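Local coordinates for protein pentalenene synthase (Streptomyces chartreusis NRRL 3882, PDB 6Q4S) that probably converts (2E,6E)-farnesyl diphosphate into the bicyclic sesquiterpenol 7-epi-alpha-eudesmol in a magnesium-dependent cyclisation, at residues 33-38 against 120-125; 168-173 against 241-246; 200-205 against 282-287. One frame throughout, in Å; residues are numbered along the deposited sequence. Where two conformers were deposited one is given.

Interaction 1 (33-38 against 120-125); sequences MRLVRS and TLAWAE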
loop_
_atom_site.group_PDB
_atom_site.type_symbol
_atom_site.label_atom_id
_atom_site.label_comp_id
_atom_site.label_asym_id
_atom_site.label_seq_id
_atom_site.Cartn_x
_atom_site.Cartn_y
_atom_site.Cartn_z
ATOM N N MET A 33 0.120 -22.414 -15.500
ATOM C CA MET A 33 0.909 -21.665 -14.462
ATOM C C MET A 33 1.372 -22.557 -13.332
ATOM O O MET A 33 1.981 -22.095 -12.374
ATOM C CB MET A 33 0.073 -20.500 -13.931
ATOM C CG MET A 33 -0.404 -19.555 -14.993
ATOM S SD MET A 33 0.906 -18.932 -16.056
ATOM C CE MET A 33 1.660 -17.810 -14.847
ATOM N N ARG A 34 1.077 -23.854 -13.412
ATOM C CA ARG A 34 1.577 -24.849 -12.486
ATOM C C ARG A 34 1.047 -24.654 -11.068
ATOM O O ARG A 34 1.662 -25.123 -10.115
ATOM C CB ARG A 34 3.113 -24.964 -12.537
ATOM C CG ARG A 34 3.648 -25.177 -13.941
ATOM C CD ARG A 34 5.100 -24.767 -14.139
ATOM N NE ARG A 34 5.968 -25.922 -14.372
ATOM C CZ ARG A 34 5.988 -26.707 -15.473
ATOM N NH1 ARG A 34 5.166 -26.513 -16.513
ATOM N NH2 ARG A 34 6.855 -27.720 -15.530
ATOM N N LEU A 35 -0.151 -24.071 -10.967
ATOM C CA LEU A 35 -0.851 -23.880 -9.679
ATOM C C LEU A 35 -1.459 -25.149 -9.156
ATOM O O LEU A 35 -1.661 -25.274 -7.962
ATOM C CB LEU A 35 -1.921 -22.800 -9.803
ATOM C CG LEU A 35 -1.297 -21.456 -10.179
ATOM C CD1 LEU A 35 -2.367 -20.439 -10.460
ATOM C CD2 LEU A 35 -0.374 -20.989 -9.039
ATOM N N VAL A 36 -1.830 -26.061 -10.050
ATOM C CA VAL A 36 -2.167 -27.408 -9.674
ATOM C C VAL A 36 -1.119 -28.313 -10.343
ATOM O O VAL A 36 -0.581 -27.997 -11.458
ATOM C CB VAL A 36 -3.604 -27.802 -10.058
ATOM C CG1 VAL A 36 -4.623 -26.823 -9.515
ATOM C CG2 VAL A 36 -3.761 -27.925 -11.550
ATOM N N ARG A 37 -0.874 -29.441 -9.681
ATOM C CA ARG A 37 0.222 -30.373 -10.038
ATOM C C ARG A 37 -0.205 -31.839 -10.322
ATOM O O ARG A 37 0.596 -32.619 -10.771
ATOM C CB ARG A 37 1.267 -30.369 -8.902
ATOM C CG ARG A 37 1.921 -28.997 -8.639
ATOM C CD ARG A 37 2.910 -28.979 -7.467
ATOM N NE ARG A 37 2.316 -29.371 -6.177
ATOM C CZ ARG A 37 1.596 -28.584 -5.354
ATOM N NH1 ARG A 37 1.322 -27.301 -5.647
ATOM N NH2 ARG A 37 1.134 -29.096 -4.210
ATOM N N SER A 38 -1.446 -32.196 -10.019
ATOM C CA SER A 38 -1.960 -33.541 -10.219
ATOM C C SER A 38 -3.414 -33.460 -10.609
ATOM O O SER A 38 -4.118 -32.487 -10.306
ATOM C CB SER A 38 -1.812 -34.380 -8.949
ATOM O OG SER A 38 -2.805 -34.064 -7.998
ATOM N N THR A 120 3.737 -16.726 -7.275
ATOM C CA THR A 120 4.245 -15.337 -7.351
ATOM C C THR A 120 4.386 -14.944 -8.796
ATOM O O THR A 120 4.096 -13.821 -9.167
ATOM C CB THR A 120 5.541 -15.119 -6.557
ATOM O OG1 THR A 120 6.637 -15.952 -7.015
ATOM C CG2 THR A 120 5.288 -15.395 -5.098
ATOM N N LEU A 121 4.788 -15.901 -9.627
ATOM C CA LEU A 121 4.821 -15.666 -11.070
ATOM C C LEU A 121 3.449 -15.452 -11.651
ATOM O O LEU A 121 3.285 -14.579 -12.491
ATOM C CB LEU A 121 5.524 -16.843 -11.779
ATOM C CG LEU A 121 7.017 -16.969 -11.378
ATOM C CD1 LEU A 121 7.493 -18.405 -11.641
ATOM C CD2 LEU A 121 7.908 -15.953 -12.084
ATOM N N ALA A 122 2.476 -16.235 -11.204
ATOM C CA ALA A 122 1.094 -16.088 -11.620
ATOM C C ALA A 122 0.589 -14.736 -11.244
ATOM O O ALA A 122 -0.019 -14.043 -12.067
ATOM C CB ALA A 122 0.218 -17.166 -11.040
ATOM N N TRP A 123 0.825 -14.337 -9.997
ATOM C CA TRP A 123 0.394 -13.008 -9.581
ATOM C C TRP A 123 1.110 -11.894 -10.300
ATOM O O TRP A 123 0.476 -10.917 -10.669
ATOM C CB TRP A 123 0.487 -12.872 -8.048
ATOM C CG TRP A 123 0.085 -11.562 -7.464
ATOM C CD1 TRP A 123 0.844 -10.843 -6.578
ATOM C CD2 TRP A 123 -1.127 -10.786 -7.667
ATOM N NE1 TRP A 123 0.172 -9.712 -6.194
ATOM C CE2 TRP A 123 -1.026 -9.640 -6.853
ATOM C CE3 TRP A 123 -2.275 -10.950 -8.432
ATOM C CZ2 TRP A 123 -2.022 -8.636 -6.802
ATOM C CZ3 TRP A 123 -3.272 -9.955 -8.381
ATOM C CH2 TRP A 123 -3.124 -8.798 -7.585
ATOM N N ALA A 124 2.412 -11.982 -10.525
ATOM C CA ALA A 124 3.024 -10.906 -11.306
ATOM C C ALA A 124 2.329 -10.709 -12.657
ATOM O O ALA A 124 2.170 -9.548 -13.142
ATOM C CB ALA A 124 4.501 -11.120 -11.496
ATOM N N GLU A 125 1.881 -11.816 -13.257
ATOM C CA GLU A 125 1.145 -11.748 -14.534
ATOM C C GLU A 125 -0.199 -11.093 -14.381
ATOM O O GLU A 125 -0.461 -10.162 -15.094
ATOM C CB GLU A 125 0.972 -13.144 -15.188
ATOM C CG GLU A 125 0.195 -13.054 -16.518
ATOM C CD GLU A 125 -0.287 -14.411 -17.033
ATOM O OE1 GLU A 125 0.607 -15.168 -17.465
ATOM O OE2 GLU A 125 -1.526 -14.687 -16.976
#
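Met33 lays the end of its side chain against Ala122, and this pair makes up most of the contact between the turn that follows helix 19-32 and one side of helix 118-131. The two residues also mark the closest passage of the backbones, with 6.3 Å between Met33 CA and Ala122 CA. Met33 CG lies beside the backbone N, and two further bends (chi2 -53°, chi3 -73°) curl the chain until its methyl group comes down on the helix. There Met33 CE rests 3.7 Å from Ala122 CA and 4.1 Å from Ala122 CB; the methyl end of the thioether thus lies against the helix backbone beside the alanine. One turn further on, Glu125 runs obliquely across the methionine. Its OE1 approaches Met33 CE at 3.9 Å, a van der Waals neighbour rather than a polar partner, while Glu125 OE2 is hydrogen-bonded to Trp29 NE1 on helix 19-32. The carboxylate therefore ties the two helices together beside an otherwise apolar patch. Leu35 adds a smaller touch from the buried side, its CD1 4.2 Å from Ala122 CB; the same side chain packs on Leu75 and Leu78 of helix 63-79, and the backbone Leu35 O accepts a hydrogen bond from Gln82 NE2, within the probable DDXXD motif. Between Met33 and Leu35 the chain leaves the helix at Arg34, whose positive phi (66°) belongs to a Schellman motif. The arrangement is thus a Schellman-terminated helix end packed on a neighbouring helix of the all-alpha terpene synthase fold.

Interaction 2 (168-173 against 241-246); sequences LGLDEY and IAVLRR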
loop_
_atom_site.group_PDB
_atom_site.type_symbol
_atom_site.label_atom_id
_atom_site.label_comp_id
_atom_site.label_asym_id
_atom_site.label_seq_id
_atom_site.Cartn_x
_atom_site.Cartn_y
_atom_site.Cartn_z
ATOM N N LEU A 168 -9.521 -16.328 20.486
ATOM C CA LEU A 168 -10.102 -15.012 20.304
ATOM C C LEU A 168 -11.464 -14.983 20.928
ATOM O O LEU A 168 -12.272 -15.866 20.650
ATOM C CB LEU A 168 -10.177 -14.686 18.789
ATOM C CG LEU A 168 -8.993 -14.015 18.104
ATOM C CD1 LEU A 168 -7.642 -14.471 18.565
ATOM C CD2 LEU A 168 -9.045 -14.100 16.602
ATOM N N GLY A 169 -11.749 -13.934 21.687
ATOM C CA GLY A 169 -13.078 -13.595 22.170
ATOM C C GLY A 169 -13.883 -12.921 21.068
ATOM O O GLY A 169 -13.382 -12.679 19.982
ATOM N N LEU A 170 -15.121 -12.589 21.374
ATOM C CA LEU A 170 -16.039 -12.131 20.381
ATOM C C LEU A 170 -15.596 -10.817 19.691
ATOM O O LEU A 170 -15.616 -10.740 18.451
ATOM C CB LEU A 170 -17.455 -11.983 20.937
ATOM C CG LEU A 170 -18.419 -11.432 19.903
ATOM C CD1 LEU A 170 -18.616 -12.450 18.797
ATOM C CD2 LEU A 170 -19.755 -10.948 20.488
ATOM N N ASP A 171 -15.282 -9.784 20.464
ATOM C CA ASP A 171 -14.960 -8.455 19.859
ATOM C C ASP A 171 -13.673 -8.482 19.008
ATOM O O ASP A 171 -13.654 -7.885 17.884
ATOM C CB ASP A 171 -14.848 -7.352 20.915
ATOM C CG ASP A 171 -16.204 -6.943 21.501
ATOM O OD1 ASP A 171 -17.188 -7.697 21.391
ATOM O OD2 ASP A 171 -16.281 -5.836 22.041
ATOM N N GLU A 172 -12.654 -9.164 19.506
ATOM C CA GLU A 172 -11.402 -9.350 18.780
ATOM C C GLU A 172 -11.617 -10.202 17.524
ATOM O O GLU A 172 -10.833 -10.090 16.578
ATOM C CB GLU A 172 -10.306 -10.098 19.574
ATOM C CG GLU A 172 -9.720 -9.424 20.838
ATOM C CD GLU A 172 -9.314 -10.470 21.921
ATOM O OE1 GLU A 172 -10.192 -11.316 22.419
ATOM O OE2 GLU A 172 -8.099 -10.473 22.253
ATOM N N TYR A 173 -12.500 -11.199 17.621
ATOM C CA TYR A 173 -12.726 -12.113 16.522
ATOM C C TYR A 173 -13.410 -11.318 15.418
ATOM O O TYR A 173 -12.964 -11.432 14.280
ATOM C CB TYR A 173 -13.548 -13.375 16.890
ATOM C CG TYR A 173 -13.775 -14.214 15.666
ATOM C CD1 TYR A 173 -12.772 -15.051 15.184
ATOM C CD2 TYR A 173 -14.933 -14.092 14.955
ATOM C CE1 TYR A 173 -12.922 -15.777 14.025
ATOM C CE2 TYR A 173 -15.110 -14.802 13.763
ATOM C CZ TYR A 173 -14.117 -15.633 13.293
ATOM O OH TYR A 173 -14.328 -16.320 12.129
ATOM N N ILE A 241 -19.605 -18.789 15.131
ATOM C CA ILE A 241 -20.540 -19.659 15.873
ATOM C C ILE A 241 -19.866 -20.185 17.140
ATOM O O ILE A 241 -20.347 -19.945 18.248
ATOM C CB ILE A 241 -20.994 -20.862 15.021
ATOM C CG1 ILE A 241 -21.644 -20.353 13.730
ATOM C CG2 ILE A 241 -21.959 -21.769 15.800
ATOM C CD1 ILE A 241 -22.971 -19.672 13.965
ATOM N N ALA A 242 -18.733 -20.840 16.944
ATOM C CA ALA A 242 -17.881 -21.362 18.048
ATOM C C ALA A 242 -17.487 -20.271 19.051
ATOM O O ALA A 242 -17.516 -20.454 20.276
ATOM C CB ALA A 242 -16.655 -21.997 17.474
ATOM N N VAL A 243 -17.195 -19.096 18.540
ATOM C CA VAL A 243 -16.743 -18.022 19.380
ATOM C C VAL A 243 -17.867 -17.548 20.253
ATOM O O VAL A 243 -17.664 -17.199 21.467
ATOM C CB VAL A 243 -16.187 -16.876 18.489
ATOM C CG1 VAL A 243 -15.982 -15.587 19.264
ATOM C CG2 VAL A 243 -14.873 -17.343 17.859
ATOM N N LEU A 244 -19.052 -17.434 19.645
ATOM C CA LEU A 244 -20.222 -16.969 20.390
ATOM C C LEU A 244 -20.591 -17.954 21.530
ATOM O O LEU A 244 -21.068 -17.515 22.600
ATOM C CB LEU A 244 -21.430 -16.751 19.509
ATOM C CG LEU A 244 -21.476 -15.484 18.682
ATOM C CD1 LEU A 244 -22.456 -15.622 17.520
ATOM C CD2 LEU A 244 -21.883 -14.302 19.510
ATOM N N ARG A 245 -20.433 -19.233 21.243
ATOM C CA ARG A 245 -20.788 -20.259 22.163
ATOM C C ARG A 245 -19.821 -20.216 23.355
ATOM O O ARG A 245 -20.268 -20.307 24.475
ATOM C CB ARG A 245 -20.733 -21.638 21.513
ATOM C CG ARG A 245 -20.878 -22.771 22.536
ATOM C CD ARG A 245 -21.294 -24.021 21.832
ATOM N NE ARG A 245 -21.280 -25.223 22.668
ATOM C CZ ARG A 245 -20.185 -25.902 23.020
ATOM N NH1 ARG A 245 -18.950 -25.490 22.682
ATOM N NH2 ARG A 245 -20.323 -26.998 23.744
ATOM N N ARG A 246 -18.511 -20.126 23.093
ATOM C CA ARG A 246 -17.486 -19.927 24.154
ATOM C C ARG A 246 -17.803 -18.716 24.950
ATOM O O ARG A 246 -17.967 -18.813 26.129
ATOM C CB ARG A 246 -16.083 -19.786 23.597
ATOM C CG ARG A 246 -15.395 -21.121 23.349
ATOM C CD ARG A 246 -13.890 -20.970 23.151
ATOM N NE ARG A 246 -13.510 -19.752 22.407
ATOM C CZ ARG A 246 -13.380 -19.629 21.071
ATOM N NH1 ARG A 246 -13.597 -20.659 20.212
ATOM N NH2 ARG A 246 -13.011 -18.441 20.576
#
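Leu168 O, just before helix 170-180, receives Arg246 NH2 from helix 240-248 at 2.7 Å. The bond is short but weak, for its N-H...O angle is only 125°; the oxygen sits at the edge of the guanidinium, near its plane. A bend at chi3 (-37°) turns the arginine back along its own helix, so that Val243 CA lies over one face of the guanidinium, and Arg246 NH1 is hydrogen-bonded to Gly237 O. The one side chain thus bridges two carbonyls, Leu168 O before helix 170-180 and Gly237 O ahead of the arginine's own helix. Next to this polar link Val243 is the apolar centre of the contact, and its two methyl groups divide the work. CG1, anti to the backbone N, presses on the backbone at the start of helix 170-180, reaching Leu170 CA at 3.6 Å. CG2 goes to the aromatic side: it stands over one face of the Tyr173 ring, 4.3 Å from the centroid and 22° off the normal, a CH-pi contact offset toward the ring's rim. Leu170 slants across Leu244 further along, where Leu170 CD1 meets Leu244 CD2 at 3.8 Å. Gly169 is the N-cap of the helix, and its N donates to Glu172 OE1 at 3.1 Å; this is the half of a capping box that the side chain three residues on supplies, and glycine has no side chain to make the other half. Leu170 N, in that first turn, is held by Glu247. The phenol of Tyr173 is hydrogen-bonded to Asp224, and the ring lies next to Arg177, which probably binds the substrate. The arrangement is a helix N-terminus packed on a short helix, bordering the probable diphosphate and magnesium site of a terpene synthase.

Interaction 3 (200-205 against 282-287); sequences AQAMGH and DELRLD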
loop_
_atom_site.group_PDB
_atom_site.type_symbol
_atom_site.label_atom_id
_atom_site.label_comp_id
_atom_site.label_asym_id
_atom_site.label_seq_id
_atom_site.Cartn_x
_atom_site.Cartn_y
_atom_site.Cartn_z
ATOM N N ALA A 200 -12.705 10.041 -5.707
ATOM C CA ALA A 200 -11.833 9.768 -4.551
ATOM C C ALA A 200 -12.397 10.361 -3.269
ATOM O O ALA A 200 -12.274 9.754 -2.208
ATOM C CB ALA A 200 -10.406 10.249 -4.799
ATOM N N GLN A 201 -13.024 11.535 -3.369
ATOM C CA GLN A 201 -13.642 12.177 -2.189
ATOM C C GLN A 201 -14.867 11.398 -1.658
ATOM O O GLN A 201 -15.146 11.494 -0.482
ATOM C CB GLN A 201 -13.981 13.669 -2.452
ATOM C CG GLN A 201 -15.051 13.918 -3.505
ATOM C CD GLN A 201 -14.526 13.998 -4.936
ATOM O OE1 GLN A 201 -13.838 13.105 -5.434
ATOM N NE2 GLN A 201 -14.899 15.041 -5.611
ATOM N N ALA A 202 -15.562 10.632 -2.511
ATOM C CA ALA A 202 -16.573 9.685 -2.051
ATOM C C ALA A 202 -15.997 8.404 -1.371
ATOM O O ALA A 202 -16.497 7.948 -0.309
ATOM C CB ALA A 202 -17.531 9.328 -3.168
ATOM N N MET A 203 -14.921 7.854 -1.925
ATOM C CA MET A 203 -14.255 6.676 -1.332
ATOM C C MET A 203 -13.758 6.917 0.099
ATOM O O MET A 203 -13.849 6.030 0.913
ATOM C CB MET A 203 -13.045 6.149 -2.194
ATOM C CG MET A 203 -13.457 5.248 -3.345
ATOM S SD MET A 203 -14.251 3.647 -2.965
ATOM C CE MET A 203 -13.324 3.389 -1.585
ATOM N N GLY A 204 -13.253 8.099 0.366
ATOM C CA GLY A 204 -12.821 8.531 1.708
ATOM C C GLY A 204 -13.898 9.191 2.588
ATOM O O GLY A 204 -13.611 9.616 3.683
ATOM N N HIS A 205 -15.118 9.300 2.094
ATOM C CA HIS A 205 -16.219 9.804 2.914
ATOM C C HIS A 205 -16.638 8.757 3.991
ATOM O O HIS A 205 -16.583 7.556 3.732
ATOM C CB HIS A 205 -17.374 10.164 2.014
ATOM C CG HIS A 205 -18.459 10.925 2.691
ATOM N ND1 HIS A 205 -19.427 10.307 3.457
ATOM C CD2 HIS A 205 -18.719 12.256 2.745
ATOM C CE1 HIS A 205 -20.257 11.218 3.930
ATOM N NE2 HIS A 205 -19.839 12.410 3.530
ATOM N N ASP A 282 -24.664 14.953 -2.286
ATOM C CA ASP A 282 -25.029 16.378 -2.072
ATOM C C ASP A 282 -23.994 17.113 -1.207
ATOM O O ASP A 282 -23.531 18.180 -1.562
ATOM C CB ASP A 282 -26.429 16.518 -1.405
ATOM C CG ASP A 282 -27.581 15.967 -2.263
ATOM O OD1 ASP A 282 -27.425 15.737 -3.476
ATOM O OD2 ASP A 282 -28.678 15.748 -1.731
ATOM N N GLU A 283 -23.651 16.557 -0.059
ATOM C CA GLU A 283 -22.640 17.162 0.847
ATOM C C GLU A 283 -21.247 17.332 0.182
ATOM O O GLU A 283 -20.539 18.304 0.443
ATOM C CB GLU A 283 -22.584 16.278 2.089
ATOM C CG GLU A 283 -21.498 16.430 3.156
ATOM C CD GLU A 283 -21.636 15.308 4.221
ATOM O OE1 GLU A 283 -22.628 14.517 4.173
ATOM O OE2 GLU A 283 -20.759 15.198 5.110
ATOM N N LEU A 284 -20.889 16.382 -0.687
ATOM C CA LEU A 284 -19.684 16.463 -1.535
ATOM C C LEU A 284 -19.829 17.355 -2.772
ATOM O O LEU A 284 -18.827 17.653 -3.388
ATOM C CB LEU A 284 -19.269 15.042 -2.004
ATOM C CG LEU A 284 -18.774 14.141 -0.862
ATOM C CD1 LEU A 284 -18.612 12.711 -1.320
ATOM C CD2 LEU A 284 -17.514 14.725 -0.235
ATOM N N ARG A 285 -21.055 17.747 -3.142
ATOM C CA ARG A 285 -21.339 18.580 -4.345
ATOM C C ARG A 285 -20.982 17.871 -5.649
ATOM O O ARG A 285 -20.441 18.462 -6.584
ATOM C CB ARG A 285 -20.639 19.944 -4.305
ATOM C CG ARG A 285 -20.771 20.695 -3.007
ATOM C CD ARG A 285 -20.042 22.022 -3.131
ATOM N NE ARG A 285 -19.037 22.229 -2.077
ATOM C CZ ARG A 285 -17.793 21.723 -2.060
ATOM N NH1 ARG A 285 -17.339 20.920 -3.020
ATOM N NH2 ARG A 285 -16.990 22.014 -1.045
ATOM N N LEU A 286 -21.278 16.595 -5.731
ATOM C CA LEU A 286 -20.914 15.874 -6.934
ATOM C C LEU A 286 -21.866 16.237 -8.075
ATOM O O LEU A 286 -23.050 16.396 -7.855
ATOM C CB LEU A 286 -20.899 14.350 -6.700
ATOM C CG LEU A 286 -20.089 13.818 -5.522
ATOM C CD1 LEU A 286 -20.164 12.308 -5.578
ATOM C CD2 LEU A 286 -18.648 14.316 -5.540
ATOM N N ASP A 287 -21.328 16.368 -9.278
ATOM C CA ASP A 287 -22.145 16.439 -10.482
ATOM C C ASP A 287 -22.760 15.088 -10.809
ATOM O O ASP A 287 -22.489 14.106 -10.118
ATOM C CB ASP A 287 -21.350 17.035 -11.666
ATOM C CG ASP A 287 -20.282 16.111 -12.228
ATOM O OD1 ASP A 287 -20.455 14.868 -12.384
ATOM O OD2 ASP A 287 -19.231 16.678 -12.574
#
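His205 and Glu283 meet where two parts of the all-helical terpene synthase fold come together: the short helix 200-203 with its exit, and the turn linking helix 252-284 to helix 288-313. The imidazole points its edge at the carboxylate, and the two planes stand 77° apart. His205 NE2 donates a weak hydrogen bond to Glu283 OE2, 3.3 Å long with an N-H...O angle of 156°. The other ring nitrogen, ND1, accepts from Val207 N and so caps the helix that follows; this second bond helps fix the rotation of the ring. Leu284 slants past the histidine, with its CD2 4.1 Å from His205 CD2. Gln201 takes the hemmed-in chi1 position (66°), with CG between the backbone N and the carbonyl carbon, and a bend at chi2 swings its amide along Leu286. The two side chains run antiparallel alongside each other, bringing Gln201 NE2 to 3.8 Å from Leu286 CD2. At Arg285 the long helix ends in a Schellman motif, and Asp287 then caps helix 288-313. The turn also faces the second subunit: Arg285 forms a salt bridge with Asp287 of the second subunit, Asp287 forms the reciprocal one with Arg285 of the second subunit, and Gln201 packs on Gln201 of that subunit. Ala202 closes the apolar part from the side of Met280 and Val294, where Leu284 CD1 reaches Ala202 CA at 3.7 Å and Ala202 CB at 4.0 Å.

How the interactions relate
All three contacts are partly buried and peripheral, with centres about 36 to 40 Å apart, and none touches another. Interactions 1 and 3 lie on opposite sides of the chain's centre, yet each uses a Schellman turn at the end of a helix. Interaction 1 has no hydrogen bond between its segments, whereas interactions 2 and 3 each combine one weak bond with leucine or valine packing. Interaction 2 lies next to a probable substrate-binding arginine, interaction 1 is tied to the probable DDXXD motif through a backbone bond, and interaction 3 is remote from the annotated sites and adjoins the second subunit. Interactions 2 and 3 alternate along the chain, using consecutive helices 240-248 and 252-284.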